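Long-range contact in halocarboxylic acid dehalogenase DehI (Pseudomonas putida, PDB 3BJX), which probably hydrolyses the carbon-halogen bond of alpha-haloacids, using an all-helical fold first described for this enzyme: residues A124-N129 / S290-T295. Sequence-based numbering, arbitrary orientation.
Sequences AFNYGN and SIIHIT
Ile291 turns its branched side chain toward segment 124-129, where it meets Phe125, Asn126 and Asn129. Ile291 CG2 lies 3.3 Å from Asn126 OD1 and packs, more loosely, on Phe125, whose CB is 4.3 Å away. The ring of Phe125 leads away to meet Trp49 and helix 203-208. On the other branch of Ile291, CG1 lies 4.4 Å from Asn129 ND2; that amide nitrogen is hydrogen-bonded to Asp204, and the Asn129 side chain lies about 3 Å from a bound sulfate ion. One residue on, Ile292 brings CG1 to 3.6 Å from Asn126 OD1, so that the carbonyl end of the Asn126 amide rests against aliphatic carbon from two successive isoleucines. The two helical segments run roughly antiparallel, at 144°, with axes 9.6 Å apart at closest approach; the pairing lies in the buried helical interior of the strand-free DehI fold. A full turn beyond Ile291, Thr295 receives the other end of the amide. With CG beside the backbone N (chi1 -67°), Asn126 ND2 gives Thr295 OG1 a nearly straight hydrogen bond of 2.8 Å (N-H...O 174°), the hydroxyl oxygen lying almost in the amide plane. Thr295 OG1 in turn donates to Ile291 O, which also accepts from Thr295 N on the opposite face of its carbonyl plane. The hydroxyl thus relays the amide N-H to the helix backbone, and this pair of bonds fixes its rotation. A leucine in place of Asn126 would probably leave Thr295 OG1 without its amide donor and this helix pair without the hydrogen bond that joins the two segments. The methyl CG2 of Thr295 stands in front of the nitrogen end of the amide, 3.3 Å from Asn126 ND2, while Leu122 and Tyr123 also touch this threonine.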
loop_
_atom_site.group_PDB
_atom_site.type_symbol
_atom_site.label_atom_id
_atom_site.label_comp_id
_atom_site.label_asym_id
_atom_site.label_seq_id
_atom_site.Cartn_x
_atom_site.Cartn_y
_atom_site.Cartn_z
ATOM N N ALA A 124 -23.088 -7.789 8.492
ATOM C CA ALA A 124 -22.643 -6.582 9.177
ATOM C C ALA A 124 -21.403 -6.023 8.504
ATOM O O ALA A 124 -21.210 -4.803 8.463
ATOM C CB ALA A 124 -22.354 -6.862 10.665
ATOM N N PHE A 125 -20.545 -6.918 8.025
ATOM C CA PHE A 125 -19.298 -6.539 7.398
ATOM C C PHE A 125 -19.505 -6.097 5.978
ATOM O O PHE A 125 -18.923 -5.096 5.586
ATOM C CB PHE A 125 -18.250 -7.657 7.465
ATOM C CG PHE A 125 -17.564 -7.738 8.785
ATOM C CD1 PHE A 125 -16.590 -6.834 9.114
ATOM C CD2 PHE A 125 -17.935 -8.697 9.720
ATOM C CE1 PHE A 125 -15.975 -6.888 10.348
ATOM C CE2 PHE A 125 -17.327 -8.742 10.950
ATOM C CZ PHE A 125 -16.358 -7.838 11.273
ATOM N N ASN A 126 -20.308 -6.849 5.214
ATOM C CA ASN A 126 -20.764 -6.421 3.881
ATOM C C ASN A 126 -21.299 -5.008 3.863
ATOM O O ASN A 126 -21.046 -4.278 2.916
ATOM C CB ASN A 126 -21.813 -7.384 3.307
ATOM C CG ASN A 126 -21.232 -8.730 3.003
ATOM O OD1 ASN A 126 -20.006 -8.869 2.985
ATOM N ND2 ASN A 126 -22.084 -9.740 2.787
ATOM N N TYR A 127 -22.028 -4.636 4.917
ATOM C CA TYR A 127 -22.570 -3.292 5.064
ATOM C C TYR A 127 -21.523 -2.220 5.379
ATOM O O TYR A 127 -21.540 -1.149 4.776
ATOM C CB TYR A 127 -23.691 -3.248 6.119
ATOM C CG TYR A 127 -24.266 -1.868 6.272
ATOM C CD1 TYR A 127 -25.136 -1.363 5.314
ATOM C CD2 TYR A 127 -23.911 -1.052 7.336
ATOM C CE1 TYR A 127 -25.661 -0.090 5.415
ATOM C CE2 TYR A 127 -24.430 0.251 7.451
ATOM C CZ TYR A 127 -25.314 0.721 6.475
ATOM O OH TYR A 127 -25.864 1.996 6.531
ATOM N N GLY A 128 -20.638 -2.483 6.340
ATOM C CA GLY A 128 -19.695 -1.460 6.747
ATOM C C GLY A 128 -18.422 -1.372 5.933
ATOM O O GLY A 128 -17.779 -0.333 5.919
ATOM N N ASN A 129 -18.060 -2.466 5.266
ATOM C CA ASN A 129 -16.758 -2.606 4.609
ATOM C C ASN A 129 -16.558 -1.536 3.546
ATOM O O ASN A 129 -15.575 -0.802 3.617
ATOM C CB ASN A 129 -16.528 -4.046 4.077
ATOM C CG ASN A 129 -15.771 -4.939 5.065
ATOM O OD1 ASN A 129 -15.261 -4.463 6.083
ATOM N ND2 ASN A 129 -15.685 -6.235 4.763
ATOM N N SER A 290 -13.565 -10.157 -0.667
ATOM C CA SER A 290 -13.433 -11.536 -0.190
ATOM C C SER A 290 -14.694 -12.004 0.546
ATOM O O SER A 290 -15.135 -13.163 0.399
ATOM C CB SER A 290 -12.230 -11.659 0.760
ATOM O OG SER A 290 -10.986 -11.555 0.089
ATOM N N ILE A 291 -15.241 -11.097 1.362
ATOM C CA ILE A 291 -16.380 -11.379 2.249
ATOM C C ILE A 291 -17.689 -11.372 1.479
ATOM O O ILE A 291 -18.560 -12.200 1.735
ATOM C CB ILE A 291 -16.412 -10.409 3.495
ATOM C CG1 ILE A 291 -15.111 -10.545 4.307
ATOM C CG2 ILE A 291 -17.642 -10.632 4.364
ATOM C CD1 ILE A 291 -14.856 -11.888 4.920
ATOM N N ILE A 292 -17.819 -10.458 0.520
ATOM C CA ILE A 292 -18.951 -10.513 -0.381
ATOM C C ILE A 292 -18.895 -11.796 -1.204
ATOM O O ILE A 292 -19.929 -12.410 -1.442
ATOM C CB ILE A 292 -19.061 -9.237 -1.282
ATOM C CG1 ILE A 292 -19.647 -8.081 -0.463
ATOM C CG2 ILE A 292 -19.932 -9.491 -2.530
ATOM C CD1 ILE A 292 -19.702 -6.806 -1.185
ATOM N N HIS A 293 -17.691 -12.212 -1.621
ATOM C CA HIS A 293 -17.542 -13.514 -2.274
ATOM C C HIS A 293 -18.026 -14.682 -1.449
ATOM O O HIS A 293 -18.787 -15.495 -1.944
ATOM C CB HIS A 293 -16.122 -13.799 -2.747
ATOM C CG HIS A 293 -16.054 -14.944 -3.711
ATOM N ND1 HIS A 293 -16.721 -14.934 -4.919
ATOM C CD2 HIS A 293 -15.426 -16.143 -3.634
ATOM C CE1 HIS A 293 -16.492 -16.073 -5.548
ATOM N NE2 HIS A 293 -15.715 -16.824 -4.788
ATOM N N ILE A 294 -17.595 -14.772 -0.198
ATOM C CA ILE A 294 -18.087 -15.812 0.711
ATOM C C ILE A 294 -19.615 -15.738 0.853
ATOM O O ILE A 294 -20.300 -16.741 0.755
ATOM C CB ILE A 294 -17.403 -15.679 2.097
ATOM C CG1 ILE A 294 -15.933 -16.110 2.016
ATOM C CG2 ILE A 294 -18.145 -16.463 3.175
ATOM C CD1 ILE A 294 -15.041 -15.571 3.157
ATOM N N THR A 295 -20.137 -14.538 1.079
ATOM C CA THR A 295 -21.585 -14.313 1.155
ATOM C C THR A 295 -22.333 -14.820 -0.064
ATOM O O THR A 295 -23.400 -15.424 0.069
ATOM C CB THR A 295 -21.905 -12.837 1.386
ATOM O OG1 THR A 295 -21.079 -12.354 2.455
ATOM C CG2 THR A 295 -23.363 -12.642 1.772
#